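EDTA monooxygenase (EDTA-degrading bacterium BNC1, PDB 5DQP) probably catalyses the FMN-dependent oxidative breakdown of EDTA with molecular oxygen, taking reduced flavin from a partner flavin reductase. Local coordinates at residues 43-48 with 87-92; 203-208 with 415-420. All blocks are in the same frame, centred on the assembly; numbering follows the deposited sequence.

Both contacts sit where chain enters parallel strands of the TIM-barrel sheet: 87-92 runs into strand 90-96, and the loop segment 203-208 leads into strand 210-213, with strand 120-125 between these two strands. Their centres are about 16 Å apart. They come in series, contact 1 closing before contact 2 opens, and contact 2 brings back a segment from the C-terminal end of the chain. G91 O packs 4.1 Å from L418 CD2, and R421 joins the two places by hydrogen bonds to D88 O and E415 O. Both lie away from the predicted FMN-binding residues. Together they join the C-terminal tail and helix 35-47 to the strand-entry end of the barrel.

Contact 1 (43-48 with 87-92); sequences EIARRG and PDIGGI
R46 reaches across from helix 35-47 to P87 and D88, and the charged part of the contact is built on it. With CG anti to the backbone N (chi1 -173°) and the chain extended as far as NE, the side chain leaves the helix and crosses the P87-D88 corner. NE lies 3.2 Å from D88 OD2 in a salt bridge whose hydrogen bond is weak, the N-H angle being only 121°; the guanidinium and carboxylate planes are turned 31° from each other. E43, one helical turn earlier, adds a second negative charge at a long 4.0 Å from its OE2 to R46 NH1, well out of the guanidinium plane, so it acts by charge alone and completes a salt-bridge network.

The aliphatic stem of R46 rests on the same corner, its CD 3.4 Å from P87 O. The guanidinium nitrogen NE stands 3.6 Å from P87 CG, obliquely placed. P87 O also accepts from I89 N at 2.8 Å, closing a classic gamma turn around D88. In the TIM barrel this turn immediately precedes strand 90-96, while helix 35-47, which connects strands 7-11 and 52-55, packs against the turn from the outer layer of the barrel.

Apolar contact lies deeper. I89 holds CG1 anti to its backbone N and sends CD1 toward the helix, where it presses on A45 CB at 3.4 Å, closer than usual for two carbons. The same methyl lies 3.9 Å from R46 N. A45 also touches I50 and, on strand 7-11, S10.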
loop_
_atom_site.group_PDB
_atom_site.type_symbol
_atom_site.label_atom_id
_atom_site.label_comp_id
_atom_site.label_asym_id
_atom_site.label_seq_id
_atom_site.Cartn_x
_atom_site.Cartn_y
_atom_site.Cartn_z
ATOM N N GLU A 43 4.247 -0.418 18.075
ATOM C CA GLU A 43 3.687 -0.249 19.420
ATOM C C GLU A 43 4.760 0.175 20.429
ATOM O O GLU A 43 4.460 0.900 21.385
ATOM C CB GLU A 43 3.002 -1.543 19.878
ATOM C CG GLU A 43 1.595 -1.826 19.284
ATOM C CD GLU A 43 0.432 -0.967 19.874
ATOM O OE1 GLU A 43 -0.741 -1.245 19.515
ATOM O OE2 GLU A 43 0.669 -0.026 20.682
ATOM N N ILE A 44 6.011 -0.256 20.245
ATOM C CA ILE A 44 7.087 0.275 21.079
ATOM C C ILE A 44 7.280 1.770 20.816
ATOM O O ILE A 44 7.389 2.568 21.751
ATOM C CB ILE A 44 8.385 -0.522 20.856
ATOM C CG1 ILE A 44 8.272 -1.905 21.513
ATOM C CG2 ILE A 44 9.615 0.256 21.377
ATOM C CD1 ILE A 44 9.354 -2.884 21.022
ATOM N N ALA A 45 7.328 2.174 19.544
ATOM C CA ALA A 45 7.479 3.597 19.247
ATOM C C ALA A 45 6.281 4.394 19.762
ATOM O O ALA A 45 6.437 5.513 20.265
ATOM C CB ALA A 45 7.673 3.801 17.738
ATOM N N ARG A 46 5.079 3.826 19.665
ATOM C CA ARG A 46 3.888 4.510 20.177
ATOM C C ARG A 46 3.981 4.741 21.682
ATOM O O ARG A 46 3.665 5.834 22.175
ATOM C CB ARG A 46 2.640 3.696 19.845
ATOM C CG ARG A 46 1.313 4.378 20.185
ATOM C CD ARG A 46 0.189 3.331 20.141
ATOM N NE ARG A 46 -0.964 3.762 20.904
ATOM C CZ ARG A 46 -1.058 3.680 22.226
ATOM N NH1 ARG A 46 -0.055 3.180 22.943
ATOM N NH2 ARG A 46 -2.161 4.108 22.830
ATOM N N ARG A 47 4.430 3.725 22.422
ATOM C CA ARG A 47 4.638 3.867 23.865
ATOM C C ARG A 47 5.651 4.973 24.190
ATOM O O ARG A 47 5.486 5.687 25.187
ATOM C CB ARG A 47 5.079 2.529 24.468
ATOM C CG ARG A 47 5.527 2.624 25.934
ATOM C CD ARG A 47 5.840 1.250 26.530
ATOM N NE ARG A 47 7.248 0.860 26.371
ATOM C CZ ARG A 47 7.665 -0.176 25.653
ATOM N NH1 ARG A 47 6.789 -0.952 25.025
ATOM N NH2 ARG A 47 8.962 -0.447 25.574
ATOM N N GLY A 48 6.664 5.166 23.346
ATOM C CA GLY A 48 7.579 6.280 23.504
ATOM C C GLY A 48 7.093 7.623 23.009
ATOM O O GLY A 48 7.815 8.619 23.160
ATOM N N PRO A 87 -2.822 2.758 16.774
ATOM C CA PRO A 87 -3.254 4.160 16.700
ATOM C C PRO A 87 -2.114 5.140 16.975
ATOM O O PRO A 87 -0.999 4.760 17.324
ATOM C CB PRO A 87 -4.321 4.247 17.790
ATOM C CG PRO A 87 -3.887 3.234 18.807
ATOM C CD PRO A 87 -3.263 2.099 18.017
ATOM N N ASP A 88 -2.414 6.427 16.753
ATOM C CA ASP A 88 -1.588 7.554 17.187
ATOM C C ASP A 88 -0.343 7.784 16.337
ATOM O O ASP A 88 -0.146 8.866 15.793
ATOM C CB ASP A 88 -1.162 7.367 18.648
ATOM C CG ASP A 88 -2.339 7.410 19.613
ATOM O OD1 ASP A 88 -3.265 8.241 19.428
ATOM O OD2 ASP A 88 -2.327 6.614 20.568
ATOM N N ILE A 89 0.537 6.797 16.254
ATOM C CA ILE A 89 1.842 7.068 15.683
ATOM C C ILE A 89 1.715 7.325 14.193
ATOM O O ILE A 89 0.969 6.639 13.483
ATOM C CB ILE A 89 2.795 5.905 15.973
ATOM C CG1 ILE A 89 4.190 6.276 15.468
ATOM C CG2 ILE A 89 2.225 4.631 15.398
ATOM C CD1 ILE A 89 5.247 5.575 16.186
ATOM N N GLY A 90 2.436 8.327 13.712
ATOM C CA GLY A 90 2.488 8.584 12.293
ATOM C C GLY A 90 3.362 7.585 11.557
ATOM O O GLY A 90 4.035 6.729 12.139
ATOM N N GLY A 91 3.354 7.712 10.236
ATOM C CA GLY A 91 4.181 6.871 9.403
ATOM C C GLY A 91 4.623 7.640 8.182
ATOM O O GLY A 91 3.879 8.473 7.667
ATOM N N ILE A 92 5.845 7.387 7.730
ATOM C CA ILE A 92 6.413 8.034 6.561
ATOM C C ILE A 92 6.863 6.922 5.642
ATOM O O ILE A 92 7.672 6.080 6.046
ATOM C CB ILE A 92 7.597 8.945 6.931
ATOM C CG1 ILE A 92 7.120 10.075 7.878
ATOM C CG2 ILE A 92 8.310 9.453 5.670
ATOM C CD1 ILE A 92 8.268 10.750 8.680
HETATM O O HOH W 1 -4.302 6.078 21.826
#

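Contact 2 (203-208 with 415-420); sequences PPYGPP and ESTLRE
T417 sets its methyl CG2 squarely over the ring of Y205, 3.9 Å from the centroid and 9° off the ring normal, a CH-pi contact through the centre of the face. P203 CB lies against the opposite face, displaced toward the rim, so the tyrosine is sandwiched between its own turn and the incoming segment. E420 comes alongside the base of the same side chain, with OE2 3.9 Å from Y205 CB.

R419 takes the other half of the contact. Its chain runs out extended to CD, which passes Y205 O at 3.3 Å, then bends at chi3 (-54°), laying the guanidinium edge-on to the backbone of P207 and P208. NE and NH2 both grip P207 O side-on, each at 3.0 Å, and the oxygen lies in the guanidinium plane. Seen from the acceptor the two differ: NE is in the carbonyl plane, NH2 well above it. NH2 also makes a weak bond to P208 O at 3.2 Å. The third nitrogen, NH1, turns to E228 in a salt bridge and to P425 O, so this buried cation is held on several sides and its rotation fixed.

T417 uses its other branch within its own segment: OG1 accepts from E420 N at 3.2 Å and donates to E420 OE1. That makes it the N-cap of helix 418-421, docked on a type I turn, P203 to G206, in the proline-rich loop leading to strand 210-213 of the luciferase-like TIM barrel.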
loop_
_atom_site.group_PDB
_atom_site.type_symbol
_atom_site.label_atom_id
_atom_site.label_comp_id
_atom_site.label_asym_id
_atom_site.label_seq_id
_atom_site.Cartn_x
_atom_site.Cartn_y
_atom_site.Cartn_z
ATOM N N PRO A 203 -8.488 16.065 3.012
ATOM C CA PRO A 203 -9.029 16.131 4.366
ATOM C C PRO A 203 -9.059 17.568 4.844
ATOM O O PRO A 203 -8.349 18.418 4.295
ATOM C CB PRO A 203 -8.034 15.290 5.186
ATOM C CG PRO A 203 -7.210 14.518 4.134
ATOM C CD PRO A 203 -7.146 15.462 2.976
ATOM N N PRO A 204 -9.841 17.869 5.885
ATOM C CA PRO A 204 -9.886 19.243 6.394
ATOM C C PRO A 204 -8.602 19.682 7.068
ATOM O O PRO A 204 -8.365 20.887 7.205
ATOM C CB PRO A 204 -11.058 19.207 7.388
ATOM C CG PRO A 204 -11.120 17.791 7.829
ATOM C CD PRO A 204 -10.758 16.974 6.616
ATOM N N TYR A 205 -7.744 18.763 7.474
ATOM C CA TYR A 205 -6.478 19.150 8.079
ATOM C C TYR A 205 -5.310 19.152 7.077
ATOM O O TYR A 205 -4.158 19.335 7.479
ATOM C CB TYR A 205 -6.187 18.229 9.267
ATOM C CG TYR A 205 -6.427 16.785 8.901
ATOM C CD1 TYR A 205 -5.481 16.079 8.169
ATOM C CD2 TYR A 205 -7.600 16.132 9.263
ATOM C CE1 TYR A 205 -5.700 14.784 7.793
ATOM C CE2 TYR A 205 -7.820 14.807 8.901
ATOM C CZ TYR A 205 -6.864 14.140 8.172
ATOM O OH TYR A 205 -7.062 12.829 7.805
ATOM N N GLY A 206 -5.578 18.963 5.788
ATOM C CA GLY A 206 -4.575 19.206 4.778
ATOM C C GLY A 206 -4.017 17.943 4.158
ATOM O O GLY A 206 -4.341 16.827 4.568
ATOM N N PRO A 207 -3.118 18.112 3.188
ATOM C CA PRO A 207 -2.597 16.972 2.412
ATOM C C PRO A 207 -1.522 16.199 3.168
ATOM O O PRO A 207 -1.040 16.635 4.228
ATOM C CB PRO A 207 -2.021 17.665 1.165
ATOM C CG PRO A 207 -1.508 18.968 1.687
ATOM C CD PRO A 207 -2.556 19.395 2.722
ATOM N N PRO A 208 -1.118 15.029 2.658
ATOM C CA PRO A 208 -0.036 14.283 3.302
ATOM C C PRO A 208 1.237 15.101 3.390
ATOM O O PRO A 208 1.550 15.894 2.501
ATOM C CB PRO A 208 0.165 13.073 2.377
ATOM C CG PRO A 208 -1.159 12.938 1.646
ATOM C CD PRO A 208 -1.589 14.353 1.428
ATOM N N GLU A 415 -1.965 15.770 19.344
ATOM C CA GLU A 415 -2.532 15.965 18.023
ATOM C C GLU A 415 -2.740 14.591 17.419
ATOM O O GLU A 415 -1.965 13.665 17.666
ATOM C CB GLU A 415 -1.619 16.780 17.110
ATOM C CG GLU A 415 -1.207 18.155 17.627
ATOM C CD GLU A 415 -0.225 18.087 18.801
ATOM O OE1 GLU A 415 -0.491 18.770 19.810
ATOM O OE2 GLU A 415 0.801 17.365 18.726
ATOM N N SER A 416 -3.791 14.442 16.635
ATOM C CA SER A 416 -4.027 13.143 16.039
ATOM C C SER A 416 -3.593 13.064 14.582
ATOM O O SER A 416 -3.620 11.976 14.007
ATOM C CB SER A 416 -5.511 12.755 16.176
ATOM O OG SER A 416 -6.336 13.573 15.379
ATOM N N THR A 417 -3.189 14.161 13.964
ATOM C CA THR A 417 -2.697 14.060 12.595
ATOM C C THR A 417 -1.208 14.402 12.579
ATOM O O THR A 417 -0.712 15.130 13.447
ATOM C CB THR A 417 -3.500 14.958 11.638
ATOM O OG1 THR A 417 -3.054 16.317 11.732
ATOM C CG2 THR A 417 -5.012 14.877 11.964
ATOM N N LEU A 418 -0.498 13.823 11.608
ATOM C CA LEU A 418 0.933 14.075 11.477
ATOM C C LEU A 418 1.210 15.537 11.128
ATOM O O LEU A 418 2.068 16.183 11.743
ATOM C CB LEU A 418 1.536 13.123 10.436
ATOM C CG LEU A 418 3.043 13.215 10.268
ATOM C CD1 LEU A 418 3.774 12.900 11.586
ATOM C CD2 LEU A 418 3.484 12.261 9.152
ATOM N N ARG A 419 0.483 16.094 10.160
ATOM C CA ARG A 419 0.701 17.504 9.826
ATOM C C ARG A 419 0.534 18.408 11.051
ATOM O O ARG A 419 1.331 19.334 11.263
ATOM C CB ARG A 419 -0.224 17.926 8.686
ATOM C CG ARG A 419 -0.210 19.411 8.385
ATOM C CD ARG A 419 -0.882 19.751 7.042
ATOM N NE ARG A 419 -0.322 19.008 5.916
ATOM C CZ ARG A 419 0.836 19.298 5.324
ATOM N NH1 ARG A 419 1.544 20.330 5.735
ATOM N NH2 ARG A 419 1.287 18.560 4.311
ATOM N N GLU A 420 -0.469 18.146 11.895
ATOM C CA GLU A 420 -0.653 18.997 13.074
ATOM C C GLU A 420 0.342 18.667 14.183
ATOM O O GLU A 420 0.835 19.568 14.869
ATOM C CB GLU A 420 -2.096 18.879 13.583
ATOM C CG GLU A 420 -3.112 19.412 12.561
ATOM C CD GLU A 420 -4.573 19.094 12.895
ATOM O OE1 GLU A 420 -4.859 17.950 13.316
ATOM O OE2 GLU A 420 -5.438 19.988 12.713
#